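Local coordinates for protein trilobed Protease (PDB 2GOP) that forms the beta-propeller domain of a trilobed protease, a hydrolase, and probably helps to control how substrates reach the proteolytic part of the enzyme, at residues G70-F75 with V89-T94; R21-L26 with I66-K71; V84-V89 with S97-E102; A28-K33 with T62-S67; N105-E110 with L119-K124. All blocks are in the same frame, centred on the assembly; numbering follows the deposited sequence.

Interaction 1: G70-F75 with V89-T94; sequences GKKIAF and VADLET
Ile73 and Ala90 form the tight part of this contact. They are an antiparallel hydrogen-bonded pair: Ala90 N gives a nearly straight bond of 2.8 Å to Ile73 O, and Ile73 N returns one to Ala90 O. Their side chains share a face, Ile73 CG2 3.6 Å from Ala90 CB, and the same CG2 touches Leu92 CD2 obliquely just past the strand end. The Phe75 ring, with CG placed between the backbone N and carbonyl carbon (chi1 60°), turns its edge to Ala90 CB, 4.0 Å from CE1. Ile45 and Ile47 of strand 40-49 close over this apolar side. Strands 72-79 and 84-91 are the two middle strands of a four-stranded antiparallel propeller blade, joined as a beta hairpin. Toward Lys71 the packing is looser and more polar. Leu92 N still reaches Lys71 O, but beyond it the exposed Lys71 only lays its methylene chain against the Glu93 carboxylate, CG 3.5 Å from OE2, with the ammonium NZ farther off. Lys72, bent at its last torsion, makes a salt bridge from NZ to Asp91 OD2 at 3.0 Å. The other carboxylate oxygen, OD1, accepts from Thr94 N, an Asx motif that bends the chain as it leaves the strand.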
# COMPACT_ATOMS: atom_id res chain seq x y z
N GLY A 70 15.61 29.09 4.99
CA GLY A 70 15.42 29.60 3.64
C GLY A 70 16.68 29.87 2.83
O GLY A 70 16.59 30.47 1.77
N LYS A 71 17.84 29.44 3.32
CA LYS A 71 19.13 29.73 2.64
C LYS A 71 19.59 28.62 1.69
O LYS A 71 20.46 28.84 0.86
CB LYS A 71 20.23 29.97 3.66
CG LYS A 71 20.06 31.23 4.50
CD LYS A 71 21.20 31.37 5.49
CE LYS A 71 20.96 32.49 6.50
NZ LYS A 71 22.10 32.62 7.45
N LYS A 72 19.01 27.43 1.83
CA LYS A 72 19.38 26.30 0.99
C LYS A 72 18.17 25.54 0.49
O LYS A 72 17.09 25.60 1.07
CB LYS A 72 20.26 25.32 1.77
CG LYS A 72 21.54 25.92 2.28
CD LYS A 72 22.38 24.90 3.00
CE LYS A 72 23.63 25.53 3.61
NZ LYS A 72 24.36 26.42 2.65
N ILE A 73 18.37 24.79 -0.59
CA ILE A 73 17.39 23.82 -1.04
C ILE A 73 18.08 22.51 -1.42
O ILE A 73 19.05 22.50 -2.17
CB ILE A 73 16.52 24.38 -2.21
CG1 ILE A 73 15.40 23.41 -2.57
CG2 ILE A 73 17.38 24.69 -3.42
CD1 ILE A 73 14.31 24.03 -3.39
N ALA A 74 17.58 21.41 -0.87
CA ALA A 74 18.03 20.09 -1.28
C ALA A 74 17.04 19.55 -2.31
O ALA A 74 15.85 19.89 -2.28
CB ALA A 74 18.12 19.15 -0.06
N PHE A 75 17.52 18.72 -3.22
CA PHE A 75 16.65 18.15 -4.22
C PHE A 75 17.24 16.89 -4.80
O PHE A 75 18.39 16.57 -4.54
CB PHE A 75 16.34 19.16 -5.34
CG PHE A 75 17.56 19.64 -6.08
CD1 PHE A 75 18.28 20.74 -5.62
CD2 PHE A 75 17.96 19.03 -7.27
CE1 PHE A 75 19.39 21.22 -6.33
CE2 PHE A 75 19.06 19.50 -7.98
CZ PHE A 75 19.77 20.59 -7.51
N VAL A 89 22.40 19.73 -3.30
CA VAL A 89 22.10 20.88 -2.47
C VAL A 89 22.47 22.16 -3.22
O VAL A 89 23.57 22.28 -3.73
CB VAL A 89 22.85 20.80 -1.12
CG1 VAL A 89 22.56 22.04 -0.27
CG2 VAL A 89 22.44 19.53 -0.36
N ALA A 90 21.52 23.09 -3.29
CA ALA A 90 21.74 24.40 -3.89
C ALA A 90 21.76 25.45 -2.80
O ALA A 90 20.93 25.45 -1.88
CB ALA A 90 20.64 24.72 -4.89
N ASP A 91 22.72 26.36 -2.91
CA ASP A 91 22.87 27.45 -1.99
C ASP A 91 22.22 28.68 -2.62
O ASP A 91 22.76 29.25 -3.57
CB ASP A 91 24.35 27.67 -1.71
CG ASP A 91 24.58 28.56 -0.51
OD1 ASP A 91 24.06 29.70 -0.50
OD2 ASP A 91 25.30 28.11 0.41
N LEU A 92 21.06 29.06 -2.10
CA LEU A 92 20.28 30.15 -2.68
C LEU A 92 20.96 31.52 -2.51
O LEU A 92 20.64 32.46 -3.25
CB LEU A 92 18.87 30.19 -2.08
CG LEU A 92 17.99 28.94 -2.22
CD1 LEU A 92 16.64 29.22 -1.61
CD2 LEU A 92 17.83 28.52 -3.67
N GLU A 93 21.88 31.64 -1.56
CA GLU A 93 22.64 32.88 -1.33
C GLU A 93 23.82 32.99 -2.29
O GLU A 93 24.00 34.03 -2.96
CB GLU A 93 23.14 32.95 0.11
CG GLU A 93 22.02 32.78 1.13
CD GLU A 93 22.38 33.31 2.51
OE1 GLU A 93 23.49 33.00 3.01
OE2 GLU A 93 21.54 34.03 3.10
N THR A 94 24.63 31.93 -2.36
CA THR A 94 25.82 31.94 -3.21
C THR A 94 25.53 31.51 -4.66
O THR A 94 26.43 31.56 -5.51
CB THR A 94 26.94 31.03 -2.64
OG1 THR A 94 26.54 29.66 -2.73
CG2 THR A 94 27.23 31.39 -1.18

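Interaction 2: R21-L26 with I66-K71; sequences RTKGEL and ISPDGK
Lys23 and Ile66 slide past each other in opposite directions, aliphatic surface against aliphatic surface. Lys23 CB lies 3.6 Å from Ile66 CG2, and its CG packs on Ile66 CB while coming within 3.3 Å of Ile66 O. The lysine chain bends at its second torsion (chi2 -65°), which carries CD over Pro68 CA at 4.0 Å. The other branch of Ile66 points its CD1 at the strand backbone, 4.1 Å from Arg21 O, and also touches Leu26 CB. Farther out, Leu26 CD1 rests 3.8 Å from Gly70 O. With only the CB of an alanine at Lys23, Ile66 CB and Pro68 CA would probably lose the CG and CD methylenes that pack on them. Two turns set these groups in position. A type II' turn from Lys23 to Leu26 is closed by Leu26 N to Lys23 O; Thr22 OG1 and Lys23 N reach Leu26 O from opposite faces of its plane. A type I turn from Ser67 to Gly70 is closed by Gly70 N to Ser67 O. Asp69 OD1 accepts from Ser67 OG at 2.6 Å and, in an Asx turn, from Lys71 N. Outside the contact, Gly24 N bonds to Asp310, and Pro68 packs on Trp111. Both turns are hairpin connections, each between the first two strands of its blade, so the contact joins the ends of adjacent blades in a beta-propeller.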
# COMPACT_ATOMS: atom_id res chain seq x y z
N ARG A 21 5.90 22.80 -1.10
CA ARG A 21 6.74 23.00 0.06
C ARG A 21 6.74 24.46 0.45
O ARG A 21 6.62 25.35 -0.40
CB ARG A 21 8.17 22.58 -0.26
CG ARG A 21 8.32 21.11 -0.58
CD ARG A 21 8.36 20.30 0.67
NE ARG A 21 7.94 18.93 0.44
CZ ARG A 21 8.07 17.95 1.32
NH1 ARG A 21 8.60 18.18 2.52
NH2 ARG A 21 7.66 16.73 1.00
N THR A 22 6.92 24.71 1.74
CA THR A 22 7.06 26.08 2.22
C THR A 22 7.97 26.19 3.46
O THR A 22 7.95 25.34 4.34
CB THR A 22 5.67 26.69 2.53
OG1 THR A 22 5.82 28.10 2.79
CG2 THR A 22 5.02 26.00 3.73
N LYS A 23 8.78 27.24 3.47
CA LYS A 23 9.53 27.67 4.65
C LYS A 23 9.57 29.17 4.62
O LYS A 23 9.88 29.76 3.59
CB LYS A 23 10.97 27.14 4.63
CG LYS A 23 11.11 25.64 4.76
CD LYS A 23 10.63 25.12 6.11
CE LYS A 23 10.89 23.63 6.23
NZ LYS A 23 10.44 23.06 7.52
N GLY A 24 9.25 29.80 5.75
CA GLY A 24 9.26 31.25 5.84
C GLY A 24 8.35 31.88 4.81
O GLY A 24 7.16 31.60 4.77
N GLU A 25 8.92 32.75 3.97
CA GLU A 25 8.15 33.43 2.93
C GLU A 25 8.42 32.82 1.55
O GLU A 25 8.06 33.39 0.52
CB GLU A 25 8.48 34.93 2.93
CG GLU A 25 7.96 35.67 4.17
CD GLU A 25 6.58 36.29 3.98
OE1 GLU A 25 5.71 35.66 3.33
OE2 GLU A 25 6.37 37.41 4.48
N LEU A 26 9.04 31.64 1.54
CA LEU A 26 9.28 30.89 0.31
C LEU A 26 8.31 29.73 0.16
O LEU A 26 7.98 29.05 1.13
CB LEU A 26 10.71 30.34 0.28
CG LEU A 26 11.84 31.37 0.14
CD1 LEU A 26 13.19 30.67 0.09
CD2 LEU A 26 11.64 32.25 -1.10
N ILE A 66 13.17 22.90 1.18
CA ILE A 66 13.73 24.19 1.55
C ILE A 66 14.23 24.06 2.98
O ILE A 66 13.50 23.56 3.82
CB ILE A 66 12.68 25.32 1.50
CG1 ILE A 66 12.07 25.44 0.09
CG2 ILE A 66 13.33 26.66 1.94
CD1 ILE A 66 10.66 25.99 0.09
N SER A 67 15.45 24.51 3.25
CA SER A 67 15.96 24.50 4.61
C SER A 67 15.14 25.46 5.48
O SER A 67 14.71 26.51 5.00
CB SER A 67 17.44 24.88 4.65
OG SER A 67 17.66 26.22 4.22
N PRO A 68 14.91 25.11 6.76
CA PRO A 68 14.16 26.01 7.65
C PRO A 68 14.54 27.50 7.55
O PRO A 68 13.67 28.37 7.61
CB PRO A 68 14.47 25.45 9.03
CG PRO A 68 14.64 23.96 8.78
CD PRO A 68 15.33 23.87 7.45
N ASP A 69 15.82 27.79 7.39
CA ASP A 69 16.29 29.19 7.34
C ASP A 69 16.17 29.83 5.95
O ASP A 69 16.60 30.96 5.75
CB ASP A 69 17.73 29.30 7.86
CG ASP A 69 18.75 28.65 6.96
OD1 ASP A 69 18.40 28.06 5.91
OD2 ASP A 69 19.95 28.71 7.31
N GLY A 70 15.61 29.09 4.99
CA GLY A 70 15.42 29.60 3.64
C GLY A 70 16.68 29.87 2.83
O GLY A 70 16.59 30.47 1.77
N LYS A 71 17.84 29.44 3.32
CA LYS A 71 19.13 29.73 2.64
C LYS A 71 19.59 28.62 1.69
O LYS A 71 20.46 28.84 0.86
CB LYS A 71 20.23 29.97 3.66
CG LYS A 71 20.06 31.23 4.50
CD LYS A 71 21.20 31.37 5.49
CE LYS A 71 20.96 32.49 6.50
NZ LYS A 71 22.10 32.62 7.45

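Interaction 3: V84-V89 with S97-E102; sequences VSEIWV and SKKILE
Trp88 CG stands anti to the carbonyl carbon (chi1 -79°), which lays the indole across the neighbouring strand at Lys98 and Lys99. Lys99, with CG opposite its own N (chi1 175°) and the chain extended beyond, runs past Glu86 at about a right angle and carries NZ to a salt bridge with Glu102 OE1 at 2.7 Å. Lys99 CB makes a CH-pi contact with the five-membered ring of Trp88, 3.9 Å from its centroid, while Lys99 N lies over the same ring system toward its rim. Trp88 NE1 donates in the ring plane to the anti side of Glu86 OE1 at 2.9 Å, which fixes the indole's rotation. Replacing Trp88 with an alanine would probably strip the cover from the Lys99 backbone and leave Glu86 OE1 without its indole donor. These strands, the outer pair of a four-stranded propeller blade, carry a classic beta bulge: Ile100 and Leu101 both face Ile87, whose O accepts from Ile100 N at 2.8 Å and weakly from Leu101 N. On the opposite face from Trp88, Ile87 CG2 packs against Ile100 CG1 at 3.8 Å, and Ile100 CD1 reaches on to Val89 CG2. Strand 117-123 of the next blade lies against this apolar face through Leu118 and Ile120. On the Trp88 side Glu102 OE2 pairs with Lys82. A water donates to Val89 O at 2.6 Å.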
# COMPACT_ATOMS: atom_id res chain seq x y z
N VAL A 84 20.66 5.86 -11.44
CA VAL A 84 20.87 6.27 -10.06
C VAL A 84 20.15 7.58 -9.80
O VAL A 84 19.95 8.38 -10.71
CB VAL A 84 22.36 6.47 -9.72
CG1 VAL A 84 23.09 5.13 -9.73
CG2 VAL A 84 23.01 7.46 -10.67
N SER A 85 19.75 7.77 -8.54
CA SER A 85 19.14 9.00 -8.09
C SER A 85 20.18 9.76 -7.31
O SER A 85 20.87 9.19 -6.47
CB SER A 85 17.95 8.72 -7.17
OG SER A 85 17.20 7.62 -7.66
N GLU A 86 20.29 11.06 -7.56
CA GLU A 86 21.31 11.85 -6.91
C GLU A 86 20.66 12.86 -6.00
O GLU A 86 19.65 13.46 -6.36
CB GLU A 86 22.14 12.58 -7.94
CG GLU A 86 22.68 11.70 -9.05
CD GLU A 86 23.08 12.51 -10.25
OE1 GLU A 86 23.36 13.71 -10.08
OE2 GLU A 86 23.10 11.95 -11.36
N ILE A 87 21.24 13.04 -4.82
CA ILE A 87 20.85 14.13 -3.94
C ILE A 87 21.81 15.30 -4.17
O ILE A 87 23.03 15.12 -4.23
CB ILE A 87 20.84 13.71 -2.47
CG1 ILE A 87 19.84 12.57 -2.25
CG2 ILE A 87 20.49 14.90 -1.57
CD1 ILE A 87 18.40 12.84 -2.75
N TRP A 88 21.22 16.49 -4.32
CA TRP A 88 21.92 17.73 -4.56
C TRP A 88 21.54 18.73 -3.48
O TRP A 88 20.49 18.62 -2.85
CB TRP A 88 21.50 18.32 -5.91
CG TRP A 88 22.14 17.68 -7.08
CD1 TRP A 88 21.99 16.40 -7.51
CD2 TRP A 88 23.03 18.31 -8.01
NE1 TRP A 88 22.74 16.18 -8.63
CE2 TRP A 88 23.38 17.34 -8.96
CE3 TRP A 88 23.56 19.60 -8.13
CZ2 TRP A 88 24.26 17.62 -10.02
CZ3 TRP A 88 24.42 19.87 -9.16
CH2 TRP A 88 24.76 18.89 -10.10
N VAL A 89 22.40 19.73 -3.30
CA VAL A 89 22.10 20.88 -2.47
C VAL A 89 22.47 22.16 -3.22
O VAL A 89 23.57 22.28 -3.73
CB VAL A 89 22.85 20.80 -1.12
CG1 VAL A 89 22.56 22.04 -0.27
CG2 VAL A 89 22.44 19.53 -0.36
N SER A 97 25.21 25.03 -6.75
CA SER A 97 24.66 23.72 -6.39
C SER A 97 25.64 22.60 -6.72
O SER A 97 26.48 22.73 -7.61
CB SER A 97 23.31 23.49 -7.08
OG SER A 97 23.43 23.43 -8.48
N LYS A 98 25.54 21.50 -5.97
CA LYS A 98 26.40 20.35 -6.20
C LYS A 98 25.70 19.06 -5.81
O LYS A 98 24.83 19.05 -4.94
CB LYS A 98 27.70 20.47 -5.40
CG LYS A 98 27.49 20.66 -3.90
CD LYS A 98 28.53 19.88 -3.09
CE LYS A 98 28.60 20.38 -1.65
NZ LYS A 98 27.27 20.77 -1.08
N LYS A 99 26.13 17.98 -6.46
CA LYS A 99 25.72 16.64 -6.09
C LYS A 99 26.42 16.28 -4.78
O LYS A 99 27.63 16.48 -4.65
CB LYS A 99 26.15 15.69 -7.22
CG LYS A 99 25.93 14.21 -7.00
CD LYS A 99 26.73 13.44 -8.06
CE LYS A 99 26.54 11.94 -7.94
NZ LYS A 99 27.37 11.23 -8.95
N ILE A 100 25.67 15.78 -3.80
CA ILE A 100 26.27 15.36 -2.53
C ILE A 100 26.21 13.85 -2.27
O ILE A 100 26.93 13.35 -1.41
CB ILE A 100 25.66 16.10 -1.33
CG1 ILE A 100 24.19 15.71 -1.11
CG2 ILE A 100 25.82 17.59 -1.53
CD1 ILE A 100 23.65 16.04 0.29
N LEU A 101 25.38 13.13 -3.03
CA LEU A 101 25.18 11.71 -2.80
C LEU A 101 24.58 11.04 -4.02
O LEU A 101 23.82 11.64 -4.76
CB LEU A 101 24.25 11.50 -1.61
CG LEU A 101 23.98 10.04 -1.21
CD1 LEU A 101 25.05 9.60 -0.21
CD2 LEU A 101 22.59 9.90 -0.64
N GLU A 102 24.92 9.77 -4.18
CA GLU A 102 24.38 8.91 -5.22
C GLU A 102 23.76 7.67 -4.57
O GLU A 102 24.35 7.07 -3.67
CB GLU A 102 25.50 8.49 -6.17
CG GLU A 102 25.03 8.10 -7.55
CD GLU A 102 26.17 7.91 -8.53
OE1 GLU A 102 27.20 8.59 -8.38
OE2 GLU A 102 26.02 7.08 -9.46
O HOH W 1 25.49 23.42 -2.35

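Interaction 4: A28-K33 with T62-S67; sequences AYVLTK and TMPRIS
Val30 pushes its CG2 methyl against the Pro64 ring, 3.5 Å from CD and tighter than an ordinary carbon contact. The two side chains meet at about a right angle, the methyl against CD and, more loosely, CG. The same CG2 also sits 3.8 Å from Thr62 CA, filling the notch between Thr62 and the proline. With CG1 anti to the backbone N (chi1 180°), the second branch of Val30 is turned to the Thr62 methyl, 4.1 Å from its CG2. Two residues back along the strand, the small Ala28 provides the hollow: the tip of Ile66, CD1, comes to 3.8 Å from Ala28 CB, and Pro64 CB borders the same methyl at 4.3 Å. The strand axes run antiparallel but 6.9 Å apart, and no hydrogen bond crosses between them. Strand 26-35 is the second strand of its blade, and 62-66 is the first of the following one. Asp19 and Ile45 flank Pro64, while Arg65, pointing its CB away, bonds through NH1 to Pro64 O and makes a salt bridge with Asp19. With apolar side-chain atoms making nearly all of the contact, the grip between these strands probably rests on shape and burial, the Arg65-Asp19 bridge lying beside it.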
# COMPACT_ATOMS: atom_id res chain seq x y z
N ALA A 28 7.95 26.37 -2.69
CA ALA A 28 8.52 25.67 -3.84
C ALA A 28 7.65 24.49 -4.23
O ALA A 28 6.85 23.99 -3.42
CB ALA A 28 9.95 25.20 -3.56
N TYR A 29 7.82 24.06 -5.47
CA TYR A 29 7.07 22.95 -6.02
C TYR A 29 7.74 22.45 -7.29
O TYR A 29 8.61 23.12 -7.85
CB TYR A 29 5.62 23.35 -6.32
CG TYR A 29 5.48 24.56 -7.20
CD1 TYR A 29 5.53 25.84 -6.66
CD2 TYR A 29 5.30 24.43 -8.58
CE1 TYR A 29 5.40 26.95 -7.45
CE2 TYR A 29 5.17 25.55 -9.38
CZ TYR A 29 5.22 26.80 -8.81
OH TYR A 29 5.09 27.92 -9.59
N VAL A 30 7.30 21.28 -7.74
CA VAL A 30 7.78 20.71 -8.98
C VAL A 30 6.76 21.02 -10.09
O VAL A 30 5.56 20.77 -9.93
CB VAL A 30 8.03 19.18 -8.87
CG1 VAL A 30 8.52 18.63 -10.19
CG2 VAL A 30 9.03 18.88 -7.77
N LEU A 31 7.26 21.61 -11.18
CA LEU A 31 6.48 21.87 -12.38
C LEU A 31 6.95 20.86 -13.43
O LEU A 31 8.14 20.83 -13.75
CB LEU A 31 6.74 23.30 -12.88
CG LEU A 31 6.09 23.76 -14.19
CD1 LEU A 31 4.60 23.55 -14.18
CD2 LEU A 31 6.41 25.23 -14.48
N THR A 32 6.03 20.02 -13.91
CA THR A 32 6.36 19.03 -14.94
C THR A 32 5.61 19.36 -16.23
O THR A 32 4.42 19.67 -16.21
CB THR A 32 6.03 17.58 -14.49
OG1 THR A 32 6.73 17.26 -13.28
CG2 THR A 32 6.41 16.58 -15.59
N LYS A 33 6.32 19.26 -17.35
CA LYS A 33 5.82 19.81 -18.61
C LYS A 33 6.51 19.12 -19.77
O LYS A 33 7.67 18.71 -19.66
CB LYS A 33 6.11 21.31 -18.63
CG LYS A 33 5.21 22.15 -19.49
CD LYS A 33 5.28 23.63 -19.07
CE LYS A 33 6.72 24.16 -19.00
NZ LYS A 33 6.77 25.64 -18.84
N THR A 62 13.47 17.07 -8.83
CA THR A 62 12.27 16.86 -8.03
C THR A 62 12.67 16.81 -6.53
O THR A 62 13.83 17.02 -6.20
CB THR A 62 11.58 15.51 -8.42
OG1 THR A 62 12.46 14.43 -8.13
CG2 THR A 62 11.20 15.49 -9.91
N MET A 63 11.73 16.51 -5.65
CA MET A 63 11.97 16.45 -4.19
C MET A 63 12.53 17.74 -3.60
O MET A 63 13.53 17.71 -2.88
CB MET A 63 12.89 15.28 -3.83
CG MET A 63 12.38 13.90 -4.18
SD MET A 63 13.22 12.60 -3.23
CE MET A 63 12.49 12.82 -1.62
N PRO A 64 11.90 18.89 -3.89
CA PRO A 64 12.37 20.15 -3.32
C PRO A 64 12.21 20.18 -1.81
O PRO A 64 11.13 19.87 -1.30
CB PRO A 64 11.45 21.19 -3.96
CG PRO A 64 10.21 20.44 -4.30
CD PRO A 64 10.72 19.09 -4.75
N ARG A 65 13.28 20.51 -1.10
CA ARG A 65 13.25 20.63 0.36
C ARG A 65 13.94 21.92 0.73
O ARG A 65 15.16 22.04 0.58
CB ARG A 65 13.94 19.42 1.02
CG ARG A 65 13.32 18.05 0.63
CD ARG A 65 11.91 17.87 1.16
NE ARG A 65 11.39 16.51 0.91
CZ ARG A 65 10.69 16.13 -0.15
NH1 ARG A 65 10.34 16.98 -1.11
NH2 ARG A 65 10.29 14.87 -0.24
N ILE A 66 13.17 22.90 1.18
CA ILE A 66 13.73 24.19 1.55
C ILE A 66 14.23 24.06 2.98
O ILE A 66 13.50 23.56 3.82
CB ILE A 66 12.68 25.32 1.50
CG1 ILE A 66 12.07 25.44 0.09
CG2 ILE A 66 13.33 26.66 1.94
CD1 ILE A 66 10.66 25.99 0.09
N SER A 67 15.45 24.51 3.25
CA SER A 67 15.96 24.50 4.61
C SER A 67 15.14 25.46 5.48
O SER A 67 14.71 26.51 5.00
CB SER A 67 17.44 24.88 4.65
OG SER A 67 17.66 26.22 4.22

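Interaction 5: N105-E110 with L119-K124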
# COMPACT_ATOMS: atom_id res chain seq x y z
N ASN A 105 17.81 4.34 -5.15
CA ASN A 105 16.50 4.92 -4.95
C ASN A 105 16.48 5.77 -3.67
O ASN A 105 17.17 5.46 -2.71
CB ASN A 105 15.47 3.80 -4.86
CG ASN A 105 14.04 4.30 -4.93
OD1 ASN A 105 13.27 4.14 -3.98
ND2 ASN A 105 13.67 4.92 -6.05
N ILE A 106 15.67 6.83 -3.67
CA ILE A 106 15.50 7.70 -2.50
C ILE A 106 14.06 7.60 -1.98
O ILE A 106 13.11 7.74 -2.76
CB ILE A 106 15.84 9.16 -2.86
CG1 ILE A 106 17.31 9.26 -3.31
CG2 ILE A 106 15.51 10.11 -1.68
CD1 ILE A 106 18.37 8.94 -2.24
N ARG A 107 13.91 7.35 -0.69
CA ARG A 107 12.59 7.27 -0.04
C ARG A 107 12.20 8.61 0.58
O ARG A 107 11.06 9.04 0.45
CB ARG A 107 12.57 6.19 1.04
CG ARG A 107 11.19 5.89 1.60
CD ARG A 107 11.24 5.14 2.91
NE ARG A 107 9.98 4.47 3.22
CZ ARG A 107 9.63 3.25 2.82
NH1 ARG A 107 10.44 2.52 2.03
NH2 ARG A 107 8.46 2.74 3.19
N SER A 108 13.13 9.26 1.28
CA SER A 108 12.83 10.55 1.90
C SER A 108 14.05 11.44 1.99
O SER A 108 15.19 10.98 1.94
CB SER A 108 12.25 10.36 3.29
OG SER A 108 13.14 9.60 4.09
N LEU A 109 13.76 12.73 2.15
CA LEU A 109 14.77 13.78 2.17
C LEU A 109 14.27 14.87 3.11
O LEU A 109 13.22 15.44 2.86
CB LEU A 109 14.94 14.31 0.76
CG LEU A 109 16.02 15.36 0.51
CD1 LEU A 109 17.40 14.82 0.92
CD2 LEU A 109 15.95 15.76 -0.96
N GLU A 110 14.99 15.14 4.20
CA GLU A 110 14.47 16.01 5.27
C GLU A 110 15.59 16.77 5.94
O GLU A 110 16.58 16.19 6.35
CB GLU A 110 13.70 15.19 6.34
CG GLU A 110 12.98 16.05 7.40
CD GLU A 110 12.35 15.26 8.59
OE1 GLU A 110 12.60 14.05 8.80
OE2 GLU A 110 11.59 15.90 9.34
N LEU A 119 18.81 14.54 6.47
CA LEU A 119 18.52 13.11 6.58
C LEU A 119 18.04 12.58 5.23
O LEU A 119 17.03 13.03 4.70
CB LEU A 119 17.44 12.83 7.62
CG LEU A 119 17.02 11.34 7.77
CD1 LEU A 119 18.21 10.50 8.26
CD2 LEU A 119 15.80 11.18 8.68
N ILE A 120 18.79 11.61 4.70
CA ILE A 120 18.45 10.92 3.47
C ILE A 120 18.18 9.45 3.79
O ILE A 120 19.01 8.78 4.41
CB ILE A 120 19.60 10.99 2.45
CG1 ILE A 120 20.04 12.45 2.22
CG2 ILE A 120 19.20 10.34 1.11
CD1 ILE A 120 21.45 12.58 1.76
N VAL A 121 17.02 8.96 3.35
CA VAL A 121 16.70 7.54 3.47
C VAL A 121 16.46 6.95 2.06
O VAL A 121 15.77 7.53 1.23
CB VAL A 121 15.49 7.30 4.41
CG1 VAL A 121 15.24 5.81 4.58
CG2 VAL A 121 15.74 7.96 5.77
N GLY A 122 17.07 5.81 1.80
CA GLY A 122 17.03 5.22 0.48
C GLY A 122 17.73 3.89 0.39
O GLY A 122 17.94 3.21 1.41
N PHE A 123 18.07 3.51 -0.83
CA PHE A 123 18.63 2.20 -1.12
C PHE A 123 19.95 2.36 -1.85
O PHE A 123 20.04 3.06 -2.86
CB PHE A 123 17.64 1.38 -1.93
CG PHE A 123 16.40 1.06 -1.16
CD1 PHE A 123 15.33 1.95 -1.14
CD2 PHE A 123 16.32 -0.10 -0.40
CE1 PHE A 123 14.20 1.68 -0.40
CE2 PHE A 123 15.19 -0.39 0.33
CZ PHE A 123 14.12 0.50 0.33
N LYS A 124 20.97 1.70 -1.31
CA LYS A 124 22.35 1.95 -1.69
C LYS A 124 22.60 1.46 -3.11
O LYS A 124 21.91 0.56 -3.60
CB LYS A 124 23.29 1.22 -0.72
CG LYS A 124 24.53 1.99 -0.31
CD LYS A 124 25.13 1.34 0.92
CE LYS A 124 26.37 2.05 1.39
NZ LYS A 124 26.72 1.62 2.77
O HOH W 2 14.59 11.64 5.34
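Strands 105-110 and 119-123 run antiparallel, their axes 4.4 Å apart at closest approach, with a classic beta bulge where Arg107 and Ser108 both face Val121. At the bulge Val121 O accepts from two backbone donors, Arg107 N at 2.7 Å and Ser108 N at 3.2 Å, and Val121 N bonds back to Ser108 O. Gly122, opposite Ile106, suits its position: a side chain there would run into Asn105 O. Two apolar pairs form on the Ile106 face. Ile106 CD1 meets Ile120 CG2 at 3.7 Å in an oblique approach, while Leu109, its CG anti to the backbone N (chi1 -176°), lies alongside Ile120 and points the same way, CD1 to CG1 3.8 Å. The other face is more mixed. Ser108 OG packs against Val121 CB at 3.3 Å and shares a water with Leu119 O, the water donating to the carbonyl at 2.9 Å. Asn105 and Phe123 lie side by side, pointing the same way, amide and ring planes 34° apart. At the opposite end Glu110 and Leu119 pair through both backbone bonds, and Glu110 OE1 goes on to Trp178 N. This hairpin makes the first two strands of a propeller blade. Strand 151-158 continues the sheet beyond 117-123; Ile87 of strand 84-91 and Met63 of strand 62-66 pack on the Ile106 and Leu109 side, and strand 175-179 of the following blade meets Arg107, Glu110 and Leu119 on the other.

In the fold
From the N terminus, the first four-stranded sheet, strands 16-23 to 55-59, meets the second through interactions 2 and 4. Interaction 4 nests inside interaction 2; both end on the same stretch, sharing Ile66 and Ser67, and each closes a long excursion holding much of the first sheet. Interaction 1 begins where interaction 2 ends, sharing Gly70 and Lys71, and ties the middle strands of the second sheet. Interaction 3 crosses it along the chain, sharing Val89, and adds the outer strand 96-103. Interaction 5 follows in series, closing the first hairpin of the third sheet; it touches interaction 3 through Ile87-Ile106 and Leu101-Ile120 packing, and interaction 4 through Arg65 NE to Leu109 O.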